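Local coordinates for protein cytochrome C2 (Rhodobacter sphaeroides, PDB 2CXB) that carries electrons on a covalently bound heme c, serving as the donor to the oxidized bacteriochlorophyll of purple photosynthetic bacteria, at residues 16-21 with 34-39; 41-46 with 115-120; 75-80 with 108-113. All blocks are in the same frame, centred on the assembly; numbering follows the deposited sequence.

Contact 1. Residues 16-21 with 34-39; sequences QTCHVI and AKTGPN. With HEC (heme c), chain C.
His-19 and Pro-38 meet at the tight end of this contact. The ring N-H at ND1 of His-19 points at Pro-38 O over 2.7 Å, almost straight at 171°, and the oxygen lies in the imidazole plane, offering a lone pair. On the far side of the ring NE2 binds the heme iron at 2.1 Å, with Met-100 as the other axial ligand. The bond to Pro-38 therefore fixes the rotation of the imidazole and would probably make it a more electron-rich ligand. Gly-37 CA lies over one face of the ring, and a side chain there would clash with CE1. Gly-37 N donates to Cys-18 O at 2.8 Å, while Cys-18 SG is joined to the heme at CAC.

Farther out the fit stays close, but water mediates the polar contacts. Ala-34 CB lies 3.3 Å from Thr-17 O. Two waters sit between the segments, each crossing by one weak bond; one donates to Ala-34 O and Gly-37 O and accepts weakly from Val-20 N. Val-20 sets CG1 against Ala-34 O, with both methyls 3.9 Å from Lys-35 NZ on the solvent side; an alanine here would probably leave a gap beside Ala-34 and deprive the lysine of its apolar rest. This is the proximal side of a class I cytochrome c heme site, the CXXCH motif with its histidine held by a proline carbonyl.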
loop_
_atom_site.group_PDB
_atom_site.type_symbol
_atom_site.label_atom_id
_atom_site.label_comp_id
_atom_site.label_asym_id
_atom_site.label_seq_id
_atom_site.Cartn_x
_atom_site.Cartn_y
_atom_site.Cartn_z
ATOM N N GLN A 16 1.535 10.231 2.505
ATOM C CA GLN A 16 1.786 11.204 1.443
ATOM C C GLN A 16 3.239 11.634 1.293
ATOM O O GLN A 16 3.605 12.234 0.283
ATOM C CB GLN A 16 0.889 12.436 1.601
ATOM C CG GLN A 16 -0.510 12.236 1.043
ATOM C CD GLN A 16 -1.415 13.438 1.261
ATOM O OE1 GLN A 16 -2.557 13.299 1.699
ATOM N NE2 GLN A 16 -0.912 14.630 0.953
ATOM N N THR A 17 4.079 11.327 2.276
ATOM C CA THR A 17 5.490 11.684 2.161
ATOM C C THR A 17 6.097 10.918 0.997
ATOM O O THR A 17 7.022 11.402 0.352
ATOM C CB THR A 17 6.299 11.317 3.420
ATOM O OG1 THR A 17 5.975 9.978 3.819
ATOM C CG2 THR A 17 5.988 12.276 4.554
ATOM N N CYS A 18 5.563 9.728 0.724
ATOM C CA CYS A 18 6.097 8.882 -0.341
ATOM C C CYS A 18 5.129 8.443 -1.435
ATOM O O CYS A 18 5.552 8.090 -2.534
ATOM C CB CYS A 18 6.734 7.626 0.270
ATOM S SG CYS A 18 8.091 7.958 1.417
ATOM N N HIS A 19 3.837 8.474 -1.140
ATOM C CA HIS A 19 2.811 8.021 -2.070
ATOM C C HIS A 19 1.849 9.113 -2.533
ATOM O O HIS A 19 1.639 10.111 -1.846
ATOM C CB HIS A 19 1.943 6.951 -1.395
ATOM C CG HIS A 19 2.638 5.653 -1.105
ATOM N ND1 HIS A 19 2.836 4.678 -2.055
ATOM C CD2 HIS A 19 3.145 5.161 0.050
ATOM C CE1 HIS A 19 3.431 3.638 -1.508
ATOM N NE2 HIS A 19 3.633 3.902 -0.224
ATOM N N VAL A 20 1.240 8.889 -3.696
ATOM C CA VAL A 20 0.198 9.768 -4.202
ATOM C C VAL A 20 -0.938 8.828 -4.606
ATOM O O VAL A 20 -0.736 7.609 -4.666
ATOM C CB VAL A 20 0.586 10.575 -5.472
ATOM C CG1 VAL A 20 1.683 11.576 -5.168
ATOM C CG2 VAL A 20 0.995 9.648 -6.601
ATOM N N ILE A 21 -2.126 9.397 -4.818
ATOM C CA ILE A 21 -3.298 8.686 -5.334
ATOM C C ILE A 21 -3.752 9.565 -6.511
ATOM O O ILE A 21 -4.423 10.583 -6.312
ATOM C CB ILE A 21 -4.462 8.619 -4.335
ATOM C CG1 ILE A 21 -3.994 7.988 -3.024
ATOM C CG2 ILE A 21 -5.614 7.817 -4.947
ATOM C CD1 ILE A 21 -5.107 7.837 -2.011
ATOM N N ALA A 34 4.984 13.120 -4.431
ATOM C CA ALA A 34 5.963 12.139 -3.974
ATOM C C ALA A 34 6.021 10.964 -4.940
ATOM O O ALA A 34 4.983 10.504 -5.413
ATOM C CB ALA A 34 5.606 11.643 -2.587
ATOM N N LYS A 35 7.228 10.504 -5.256
ATOM C CA LYS A 35 7.390 9.353 -6.148
ATOM C C LYS A 35 8.257 8.228 -5.566
ATOM O O LYS A 35 8.646 7.301 -6.283
ATOM C CB LYS A 35 7.952 9.776 -7.510
ATOM C CG LYS A 35 6.918 9.791 -8.640
ATOM C CD LYS A 35 6.030 11.025 -8.594
ATOM C CE LYS A 35 4.548 10.670 -8.687
ATOM N NZ LYS A 35 3.684 11.859 -8.457
ATOM N N THR A 36 8.569 8.307 -4.272
ATOM C CA THR A 36 9.363 7.276 -3.608
ATOM C C THR A 36 8.584 5.960 -3.607
ATOM O O THR A 36 9.167 4.884 -3.751
ATOM C CB THR A 36 9.657 7.620 -2.130
ATOM O OG1 THR A 36 10.436 8.816 -2.061
ATOM C CG2 THR A 36 10.423 6.488 -1.462
ATOM N N GLY A 37 7.277 6.056 -3.388
ATOM C CA GLY A 37 6.437 4.874 -3.382
ATOM C C GLY A 37 5.502 4.875 -4.573
ATOM O O GLY A 37 5.353 5.888 -5.257
ATOM N N PRO A 38 4.897 3.724 -4.892
ATOM C CA PRO A 38 3.977 3.666 -6.029
ATOM C C PRO A 38 2.649 4.406 -5.821
ATOM O O PRO A 38 2.196 4.615 -4.692
ATOM C CB PRO A 38 3.806 2.158 -6.245
ATOM C CG PRO A 38 4.044 1.577 -4.883
ATOM C CD PRO A 38 5.219 2.375 -4.400
ATOM N N ASN A 39 2.043 4.808 -6.935
ATOM C CA ASN A 39 0.746 5.479 -6.961
ATOM C C ASN A 39 -0.220 4.460 -6.353
ATOM O O ASN A 39 -0.283 3.312 -6.810
ATOM C CB ASN A 39 0.370 5.767 -8.422
ATOM C CG ASN A 39 -1.002 6.387 -8.592
ATOM O OD1 ASN A 39 -1.727 6.625 -7.631
ATOM N ND2 ASN A 39 -1.365 6.665 -9.836
HETATM FE FE HEC C . 4.287 2.521 1.286
HETATM C CHA HEC C . 4.713 0.124 -1.079
HETATM C CHB HEC C . 1.073 1.518 1.698
HETATM C CHC HEC C . 3.877 4.892 3.741
HETATM C CHD HEC C . 7.367 3.774 0.594
HETATM N NA HEC C . 3.100 1.146 0.474
HETATM C C1A HEC C . 3.458 0.192 -0.498
HETATM C C2A HEC C . 2.382 -0.776 -0.759
HETATM C C3A HEC C . 1.365 -0.388 0.064
HETATM C C4A HEC C . 1.815 0.808 0.789
HETATM C CMA HEC C . -0.033 -1.010 0.096
HETATM C CAA HEC C . 2.417 -1.883 -1.813
HETATM C CBA HEC C . 1.555 -1.461 -3.002
HETATM C CGA HEC C . 1.815 -2.236 -4.286
HETATM O O1A HEC C . 1.821 -1.583 -5.351
HETATM O O2A HEC C . 1.982 -3.477 -4.273
HETATM N NB HEC C . 2.844 3.042 2.475
HETATM C C1B HEC C . 1.540 2.580 2.451
HETATM C C2B HEC C . 0.698 3.319 3.387
HETATM C C3B HEC C . 1.490 4.191 4.032
HETATM C C4B HEC C . 2.817 4.033 3.455
HETATM C CMB HEC C . -0.806 3.159 3.598
HETATM C CAB HEC C . 1.043 5.156 5.137
HETATM C CBB HEC C . 0.720 4.480 6.463
HETATM N NC HEC C . 5.388 3.965 2.046
HETATM C C1C HEC C . 5.066 4.847 3.076
HETATM C C2C HEC C . 6.133 5.792 3.333
HETATM C C3C HEC C . 7.116 5.499 2.452
HETATM C C4C HEC C . 6.649 4.345 1.648
HETATM C CMC HEC C . 6.081 6.962 4.303
HETATM C CAC HEC C . 8.375 6.323 2.195
HETATM C CBC HEC C . 9.416 6.355 3.303
HETATM N ND HEC C . 5.740 2.073 -0.000
HETATM C C1D HEC C . 6.952 2.697 -0.170
HETATM C C2D HEC C . 7.781 1.950 -1.083
HETATM C C3D HEC C . 7.092 0.875 -1.500
HETATM C C4D HEC C . 5.795 0.985 -0.854
HETATM C CMD HEC C . 9.205 2.308 -1.478
HETATM C CAD HEC C . 7.656 -0.275 -2.356
HETATM C CBD HEC C . 7.774 -1.405 -1.333
HETATM C CGD HEC C . 8.584 -2.590 -1.819
HETATM O O1D HEC C . 9.007 -3.381 -0.947
HETATM O O2D HEC C . 8.812 -2.741 -3.043
HETATM O O HOH W 1 2.563 12.921 -1.967
HETATM O O HOH W 2 3.631 8.022 -5.605
#

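Contact 2. Residues 41-46 with 115-120; sequences YGVVGR and AYLQQV. With HEC (heme c), chain C.
Val-44 and Leu-117 bring a heme-side loop against the C-terminal helix of the cytochrome c fold, helix 107-120. The loop chain reverses in a type II beta turn from Val-43 to Arg-46, closed by Arg-46 N to Val-43 O. Val-44, second in the turn, straddles the helix surface with its two methyls. CG1, anti to the backbone N (chi1 179°), reaches Gln-118 NE2 at 3.9 Å. The other methyl, beside the backbone N, rests near the carbonyl of Leu-117, with Val-44 CG2 4.4 Å from Leu-117 CB. The Gln-118 chain bends at chi2 and meets the valine at about a right angle, a loose touch on the solvent side.

Deeper in, Val-43 divides its branches between helix and heme. CG1 sits between the backbone N and the carbonyl carbon (chi1 81°) and faces Leu-117 CD1 at 4.2 Å; CG2 approaches the propionate carbon CBA of the heme. No hydrogen bond joins the two segments, although just past the helix Gly-42 pairs with Ala-121 through the backbone. Beside Gly-42, the Tyr-41 ring turns an edge to Val-120 O, 4.0 Å from CD1.

Arg-46 takes no part in the helix contact and folds back over its own turn, its chain bent at chi3, with Val-43 CA over the centre of one guanidinium face. Asn-39 O receives a hydrogen bond from NH2, which also makes a weak one to Tyr-41 O. The positive charge is likely to offset that of the propionate: Arg-46 NH1 reaches HEC O1A at 2.8 Å in a weak, bent bond of 128°.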
loop_
_atom_site.group_PDB
_atom_site.type_symbol
_atom_site.label_atom_id
_atom_site.label_comp_id
_atom_site.label_asym_id
_atom_site.label_seq_id
_atom_site.Cartn_x
_atom_site.Cartn_y
_atom_site.Cartn_z
ATOM N N TYR A 41 -3.499 4.681 -6.315
ATOM C CA TYR A 41 -4.797 4.599 -6.976
ATOM C C TYR A 41 -4.902 3.206 -7.613
ATOM O O TYR A 41 -4.013 2.788 -8.359
ATOM C CB TYR A 41 -4.926 5.656 -8.072
ATOM C CG TYR A 41 -6.248 5.556 -8.799
ATOM C CD1 TYR A 41 -7.418 5.967 -8.183
ATOM C CD2 TYR A 41 -6.331 5.011 -10.078
ATOM C CE1 TYR A 41 -8.638 5.836 -8.811
ATOM C CE2 TYR A 41 -7.549 4.876 -10.714
ATOM C CZ TYR A 41 -8.697 5.292 -10.070
ATOM O OH TYR A 41 -9.925 5.161 -10.672
ATOM N N GLY A 42 -5.992 2.497 -7.333
ATOM C CA GLY A 42 -6.188 1.166 -7.883
ATOM C C GLY A 42 -5.519 0.052 -7.083
ATOM O O GLY A 42 -5.521 -1.101 -7.526
ATOM N N VAL A 43 -4.989 0.366 -5.897
ATOM C CA VAL A 43 -4.307 -0.630 -5.072
ATOM C C VAL A 43 -5.237 -1.716 -4.538
ATOM O O VAL A 43 -4.826 -2.863 -4.389
ATOM C CB VAL A 43 -3.518 0.031 -3.906
ATOM C CG1 VAL A 43 -4.428 0.375 -2.721
ATOM C CG2 VAL A 43 -2.363 -0.876 -3.471
ATOM N N VAL A 44 -6.491 -1.370 -4.263
ATOM C CA VAL A 44 -7.456 -2.330 -3.744
ATOM C C VAL A 44 -7.633 -3.481 -4.732
ATOM O O VAL A 44 -8.106 -3.284 -5.856
ATOM C CB VAL A 44 -8.830 -1.663 -3.485
ATOM C CG1 VAL A 44 -9.832 -2.692 -2.974
ATOM C CG2 VAL A 44 -8.684 -0.559 -2.455
ATOM N N GLY A 45 -7.249 -4.679 -4.300
ATOM C CA GLY A 45 -7.359 -5.860 -5.136
ATOM C C GLY A 45 -6.262 -6.029 -6.167
ATOM O O GLY A 45 -6.276 -6.982 -6.932
ATOM N N ARG A 46 -5.304 -5.113 -6.190
ATOM C CA ARG A 46 -4.207 -5.155 -7.150
ATOM C C ARG A 46 -3.169 -6.184 -6.719
ATOM O O ARG A 46 -2.878 -6.322 -5.533
ATOM C CB ARG A 46 -3.538 -3.777 -7.236
ATOM C CG ARG A 46 -2.520 -3.573 -8.357
ATOM C CD ARG A 46 -1.430 -2.559 -7.959
ATOM N NE ARG A 46 -1.861 -1.168 -8.030
ATOM C CZ ARG A 46 -1.333 -0.136 -7.374
ATOM N NH1 ARG A 46 -0.303 -0.247 -6.544
ATOM N NH2 ARG A 46 -1.857 1.062 -7.571
ATOM N N ALA A 115 -10.183 1.799 4.919
ATOM C CA ALA A 115 -11.555 2.240 4.670
ATOM C C ALA A 115 -11.513 3.438 3.727
ATOM O O ALA A 115 -12.336 3.564 2.816
ATOM C CB ALA A 115 -12.239 2.620 5.997
ATOM N N TYR A 116 -10.539 4.318 3.942
ATOM C CA TYR A 116 -10.373 5.488 3.095
ATOM C C TYR A 116 -9.963 5.065 1.678
ATOM O O TYR A 116 -10.480 5.598 0.691
ATOM C CB TYR A 116 -9.317 6.418 3.702
ATOM C CG TYR A 116 -8.887 7.563 2.807
ATOM C CD1 TYR A 116 -9.787 8.560 2.440
ATOM C CD2 TYR A 116 -7.590 7.638 2.318
ATOM C CE1 TYR A 116 -9.411 9.600 1.610
ATOM C CE2 TYR A 116 -7.205 8.674 1.487
ATOM C CZ TYR A 116 -8.119 9.653 1.135
ATOM O OH TYR A 116 -7.746 10.684 0.299
ATOM N N LEU A 117 -9.061 4.093 1.555
ATOM C CA LEU A 117 -8.629 3.643 0.231
ATOM C C LEU A 117 -9.787 2.992 -0.506
ATOM O O LEU A 117 -9.921 3.119 -1.724
ATOM C CB LEU A 117 -7.461 2.663 0.344
ATOM C CG LEU A 117 -6.191 3.292 0.923
ATOM C CD1 LEU A 117 -5.102 2.239 1.001
ATOM C CD2 LEU A 117 -5.742 4.459 0.048
ATOM N N GLN A 118 -10.633 2.302 0.243
ATOM C CA GLN A 118 -11.812 1.658 -0.329
ATOM C C GLN A 118 -12.746 2.715 -0.914
ATOM O O GLN A 118 -13.507 2.452 -1.841
ATOM C CB GLN A 118 -12.564 0.887 0.752
ATOM C CG GLN A 118 -12.028 -0.497 0.978
ATOM C CD GLN A 118 -12.875 -1.536 0.274
ATOM O OE1 GLN A 118 -13.417 -2.437 0.916
ATOM N NE2 GLN A 118 -12.997 -1.421 -1.045
ATOM N N GLN A 119 -12.660 3.928 -0.384
ATOM C CA GLN A 119 -13.518 5.002 -0.840
ATOM C C GLN A 119 -13.001 5.740 -2.063
ATOM O O GLN A 119 -13.755 5.999 -3.000
ATOM C CB GLN A 119 -13.705 6.011 0.289
ATOM C CG GLN A 119 -14.850 6.970 0.064
ATOM C CD GLN A 119 -15.857 6.878 1.184
ATOM O OE1 GLN A 119 -16.093 7.850 1.903
ATOM N NE2 GLN A 119 -16.456 5.700 1.348
ATOM N N VAL A 120 -11.720 6.084 -2.059
ATOM C CA VAL A 120 -11.178 6.862 -3.159
ATOM C C VAL A 120 -10.177 6.190 -4.088
ATOM O O VAL A 120 -9.787 6.781 -5.091
ATOM C CB VAL A 120 -10.540 8.163 -2.614
ATOM C CG1 VAL A 120 -11.444 8.790 -1.561
ATOM C CG2 VAL A 120 -9.172 7.882 -2.005
HETATM FE FE HEC C . 4.287 2.521 1.286
HETATM C CHA HEC C . 4.713 0.124 -1.079
HETATM C CHB HEC C . 1.073 1.518 1.698
HETATM C CHC HEC C . 3.877 4.892 3.741
HETATM C CHD HEC C . 7.367 3.774 0.594
HETATM N NA HEC C . 3.100 1.146 0.474
HETATM C C1A HEC C . 3.458 0.192 -0.498
HETATM C C2A HEC C . 2.382 -0.776 -0.759
HETATM C C3A HEC C . 1.365 -0.388 0.064
HETATM C C4A HEC C . 1.815 0.808 0.789
HETATM C CMA HEC C . -0.033 -1.010 0.096
HETATM C CAA HEC C . 2.417 -1.883 -1.813
HETATM C CBA HEC C . 1.555 -1.461 -3.002
HETATM C CGA HEC C . 1.815 -2.236 -4.286
HETATM O O1A HEC C . 1.821 -1.583 -5.351
HETATM O O2A HEC C . 1.982 -3.477 -4.273
HETATM N NB HEC C . 2.844 3.042 2.475
HETATM C C1B HEC C . 1.540 2.580 2.451
HETATM C C2B HEC C . 0.698 3.319 3.387
HETATM C C3B HEC C . 1.490 4.191 4.032
HETATM C C4B HEC C . 2.817 4.033 3.455
HETATM C CMB HEC C . -0.806 3.159 3.598
HETATM C CAB HEC C . 1.043 5.156 5.137
HETATM C CBB HEC C . 0.720 4.480 6.463
HETATM N NC HEC C . 5.388 3.965 2.046
HETATM C C1C HEC C . 5.066 4.847 3.076
HETATM C C2C HEC C . 6.133 5.792 3.333
HETATM C C3C HEC C . 7.116 5.499 2.452
HETATM C C4C HEC C . 6.649 4.345 1.648
HETATM C CMC HEC C . 6.081 6.962 4.303
HETATM C CAC HEC C . 8.375 6.323 2.195
HETATM C CBC HEC C . 9.416 6.355 3.303
HETATM N ND HEC C . 5.740 2.073 -0.000
HETATM C C1D HEC C . 6.952 2.697 -0.170
HETATM C C2D HEC C . 7.781 1.950 -1.083
HETATM C C3D HEC C . 7.092 0.875 -1.500
HETATM C C4D HEC C . 5.795 0.985 -0.854
HETATM C CMD HEC C . 9.205 2.308 -1.478
HETATM C CAD HEC C . 7.656 -0.275 -2.356
HETATM C CBD HEC C . 7.774 -1.405 -1.333
HETATM C CGD HEC C . 8.584 -2.590 -1.819
HETATM O O1D HEC C . 9.007 -3.381 -0.947
HETATM O O2D HEC C . 8.812 -2.741 -3.043
#

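Contact 3. Residues 75-80 with 108-113; sequences HFVQYV and ADAHNI. With HEC (heme c), chain C.
Val-77 and Ala-110 have the nearest CA atoms of two helical segments that cross beside the heme in the cytochrome c fold, one on helix 73-81 and one on the C-terminal helix 107-120. The axes of 75-80 and 108-113 approach to 9.2 Å, with N-to-C directions at 132°, a closeness consistent with the small alanine. Ala-110 CB fits between two valines, 3.8 Å from Val-77 CG2 and 3.9 Å from Val-80 CG2. The same Val-77 CG2 sits over the imidazole face of His-111, 3.8 Å from the ring centroid in a CH-pi contact. No hydrogen bond crosses this first shell.

Toward the heme, Phe-76 presents its ring edge to the other helix: CE1 comes to 3.4 Å from Ala-110 O, and CZ meets Ile-113 CG2. The ring reaches there because CG stands anti to the backbone N (chi1 170°), and Val-80 CG1 lies over one face, toward its edge. Both partners then touch the porphyrin rim, Phe-76 CZ lying 3.7 Å from heme methyl CMB and Ile-113 CD1 resting on the CBB carbon.

Further out, the Trp-114 ring meets that of Phe-76 with planes at about 50°, Leu-104 packs on Val-80 and Ala-110, and Ile-113 leans on Ala-11 of helix 5-11. Glu-73 OE2, at the start of the first helix, is hydrogen-bonded to His-111 ND1 and probably limits how that ring can turn against Val-77 CG2.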
loop_
_atom_site.group_PDB
_atom_site.type_symbol
_atom_site.label_atom_id
_atom_site.label_comp_id
_atom_site.label_asym_id
_atom_site.label_seq_id
_atom_site.Cartn_x
_atom_site.Cartn_y
_atom_site.Cartn_z
ATOM N N HIS A 75 -4.264 -8.599 4.663
ATOM C CA HIS A 75 -2.832 -8.520 4.390
ATOM C C HIS A 75 -2.291 -7.090 4.465
ATOM O O HIS A 75 -1.165 -6.868 4.917
ATOM C CB HIS A 75 -2.507 -9.142 3.025
ATOM C CG HIS A 75 -2.867 -10.591 2.918
ATOM N ND1 HIS A 75 -4.059 -11.033 2.390
ATOM C CD2 HIS A 75 -2.182 -11.712 3.276
ATOM C CE1 HIS A 75 -4.096 -12.349 2.426
ATOM N NE2 HIS A 75 -2.973 -12.782 2.956
ATOM N N PHE A 76 -3.090 -6.116 4.031
ATOM C CA PHE A 76 -2.675 -4.714 4.060
ATOM C C PHE A 76 -2.348 -4.294 5.497
ATOM O O PHE A 76 -1.306 -3.702 5.764
ATOM C CB PHE A 76 -3.790 -3.846 3.460
ATOM C CG PHE A 76 -3.600 -2.362 3.650
ATOM C CD1 PHE A 76 -4.031 -1.746 4.813
ATOM C CD2 PHE A 76 -3.008 -1.587 2.665
ATOM C CE1 PHE A 76 -3.874 -0.382 4.991
ATOM C CE2 PHE A 76 -2.848 -0.226 2.837
ATOM C CZ PHE A 76 -3.282 0.380 4.000
ATOM N N VAL A 77 -3.233 -4.626 6.429
ATOM C CA VAL A 77 -3.049 -4.276 7.833
ATOM C C VAL A 77 -1.780 -4.883 8.441
ATOM O O VAL A 77 -1.046 -4.209 9.167
ATOM C CB VAL A 77 -4.325 -4.635 8.644
ATOM C CG1 VAL A 77 -4.047 -4.683 10.141
ATOM C CG2 VAL A 77 -5.401 -3.595 8.362
ATOM N N GLN A 78 -1.495 -6.146 8.136
ATOM C CA GLN A 78 -0.292 -6.795 8.650
ATOM C C GLN A 78 0.935 -6.187 7.998
ATOM O O GLN A 78 1.963 -5.979 8.629
ATOM C CB GLN A 78 -0.309 -8.287 8.329
ATOM C CG GLN A 78 -1.221 -9.099 9.214
ATOM C CD GLN A 78 -1.628 -10.386 8.540
ATOM O OE1 GLN A 78 -0.888 -10.928 7.722
ATOM N NE2 GLN A 78 -2.813 -10.878 8.871
ATOM N N TYR A 79 0.822 -5.910 6.709
ATOM C CA TYR A 79 1.924 -5.342 5.951
ATOM C C TYR A 79 2.419 -3.969 6.412
ATOM O O TYR A 79 3.611 -3.819 6.677
ATOM C CB TYR A 79 1.552 -5.288 4.464
ATOM C CG TYR A 79 2.526 -4.473 3.645
ATOM C CD1 TYR A 79 3.762 -4.988 3.274
ATOM C CD2 TYR A 79 2.227 -3.164 3.295
ATOM C CE1 TYR A 79 4.673 -4.218 2.585
ATOM C CE2 TYR A 79 3.132 -2.389 2.606
ATOM C CZ TYR A 79 4.354 -2.915 2.253
ATOM O OH TYR A 79 5.250 -2.112 1.582
ATOM N N VAL A 80 1.541 -2.965 6.500
ATOM C CA VAL A 80 1.977 -1.621 6.885
ATOM C C VAL A 80 2.558 -1.526 8.284
ATOM O O VAL A 80 3.268 -0.564 8.580
ATOM C CB VAL A 80 0.869 -0.550 6.755
ATOM C CG1 VAL A 80 0.383 -0.466 5.307
ATOM C CG2 VAL A 80 -0.278 -0.845 7.720
ATOM N N ALA A 108 -5.381 0.632 14.638
ATOM C CA ALA A 108 -6.634 1.293 14.291
ATOM C C ALA A 108 -6.458 2.149 13.034
ATOM O O ALA A 108 -7.353 2.226 12.196
ATOM C CB ALA A 108 -7.113 2.145 15.462
ATOM N N ASP A 109 -5.282 2.752 12.884
ATOM C CA ASP A 109 -4.951 3.584 11.731
ATOM C C ASP A 109 -4.916 2.769 10.449
ATOM O O ASP A 109 -5.386 3.236 9.412
ATOM C CB ASP A 109 -3.586 4.251 11.909
ATOM C CG ASP A 109 -3.641 5.480 12.793
ATOM O OD1 ASP A 109 -4.702 5.748 13.400
ATOM O OD2 ASP A 109 -2.611 6.186 12.874
ATOM N N ALA A 110 -4.341 1.571 10.522
ATOM C CA ALA A 110 -4.254 0.679 9.371
ATOM C C ALA A 110 -5.643 0.363 8.812
ATOM O O ALA A 110 -5.857 0.371 7.598
ATOM C CB ALA A 110 -3.538 -0.605 9.769
ATOM N N HIS A 111 -6.605 0.103 9.694
ATOM C CA HIS A 111 -7.967 -0.195 9.258
ATOM C C HIS A 111 -8.643 1.058 8.701
ATOM O O HIS A 111 -9.377 0.982 7.715
ATOM C CB HIS A 111 -8.794 -0.778 10.413
ATOM C CG HIS A 111 -8.343 -2.131 10.860
ATOM N ND1 HIS A 111 -8.634 -3.287 10.170
ATOM C CD2 HIS A 111 -7.611 -2.517 11.943
ATOM C CE1 HIS A 111 -8.110 -4.319 10.801
ATOM N NE2 HIS A 111 -7.488 -3.878 11.874
ATOM N N ASN A 112 -8.386 2.209 9.320
ATOM C CA ASN A 112 -8.959 3.485 8.892
ATOM C C ASN A 112 -8.471 3.850 7.499
ATOM O O ASN A 112 -9.263 4.194 6.629
ATOM C CB ASN A 112 -8.577 4.605 9.866
ATOM C CG ASN A 112 -9.385 4.573 11.152
ATOM O OD1 ASN A 112 -9.036 5.226 12.135
ATOM N ND2 ASN A 112 -10.469 3.806 11.157
ATOM N N ILE A 113 -7.157 3.833 7.301
ATOM C CA ILE A 113 -6.579 4.134 5.995
ATOM C C ILE A 113 -7.185 3.192 4.952
ATOM O O ILE A 113 -7.509 3.622 3.847
ATOM C CB ILE A 113 -5.023 4.021 6.012
ATOM C CG1 ILE A 113 -4.430 5.191 6.803
ATOM C CG2 ILE A 113 -4.443 4.081 4.601
ATOM C CD1 ILE A 113 -2.952 5.072 7.109
HETATM FE FE HEC C . 4.287 2.521 1.286
HETATM C CHA HEC C . 4.713 0.124 -1.079
HETATM C CHB HEC C . 1.073 1.518 1.698
HETATM C CHC HEC C . 3.877 4.892 3.741
HETATM C CHD HEC C . 7.367 3.774 0.594
HETATM N NA HEC C . 3.100 1.146 0.474
HETATM C C1A HEC C . 3.458 0.192 -0.498
HETATM C C2A HEC C . 2.382 -0.776 -0.759
HETATM C C3A HEC C . 1.365 -0.388 0.064
HETATM C C4A HEC C . 1.815 0.808 0.789
HETATM C CMA HEC C . -0.033 -1.010 0.096
HETATM C CAA HEC C . 2.417 -1.883 -1.813
HETATM C CBA HEC C . 1.555 -1.461 -3.002
HETATM C CGA HEC C . 1.815 -2.236 -4.286
HETATM O O1A HEC C . 1.821 -1.583 -5.351
HETATM O O2A HEC C . 1.982 -3.477 -4.273
HETATM N NB HEC C . 2.844 3.042 2.475
HETATM C C1B HEC C . 1.540 2.580 2.451
HETATM C C2B HEC C . 0.698 3.319 3.387
HETATM C C3B HEC C . 1.490 4.191 4.032
HETATM C C4B HEC C . 2.817 4.033 3.455
HETATM C CMB HEC C . -0.806 3.159 3.598
HETATM C CAB HEC C . 1.043 5.156 5.137
HETATM C CBB HEC C . 0.720 4.480 6.463
HETATM N NC HEC C . 5.388 3.965 2.046
HETATM C C1C HEC C . 5.066 4.847 3.076
HETATM C C2C HEC C . 6.133 5.792 3.333
HETATM C C3C HEC C . 7.116 5.499 2.452
HETATM C C4C HEC C . 6.649 4.345 1.648
HETATM C CMC HEC C . 6.081 6.962 4.303
HETATM C CAC HEC C . 8.375 6.323 2.195
HETATM C CBC HEC C . 9.416 6.355 3.303
HETATM N ND HEC C . 5.740 2.073 -0.000
HETATM C C1D HEC C . 6.952 2.697 -0.170
HETATM C C2D HEC C . 7.781 1.950 -1.083
HETATM C C3D HEC C . 7.092 0.875 -1.500
HETATM C C4D HEC C . 5.795 0.985 -0.854
HETATM C CMD HEC C . 9.205 2.308 -1.478
HETATM C CAD HEC C . 7.656 -0.275 -2.356
HETATM C CBD HEC C . 7.774 -1.405 -1.333
HETATM C CGD HEC C . 8.584 -2.590 -1.819
HETATM O O1D HEC C . 9.007 -3.381 -0.947
HETATM O O2D HEC C . 8.812 -2.741 -3.043
#

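In the fold
All three contacts touch the heme, but their chemistry changes with their place. Contact 3 is the buried one, helix on helix and mostly apolar, with no hydrogen bond across it; contacts 1 and 2 are only partly buried. Contact 1 joins loop to loop through hydrogen bonds, waters and heme ligation, while contact 2 is a sparse loop-to-helix touch. Contacts 2 and 3 share helix 107-120 and meet where Leu-117 CD1 packs on Phe-76 CE2. Contact 1 adjoins contact 2 through Ile-21, which packs on Tyr-41, Leu-117 and Val-120. Contacts 1 and 3 do not touch, their centres lying about 17 Å apart on opposite sides of the chain's centre.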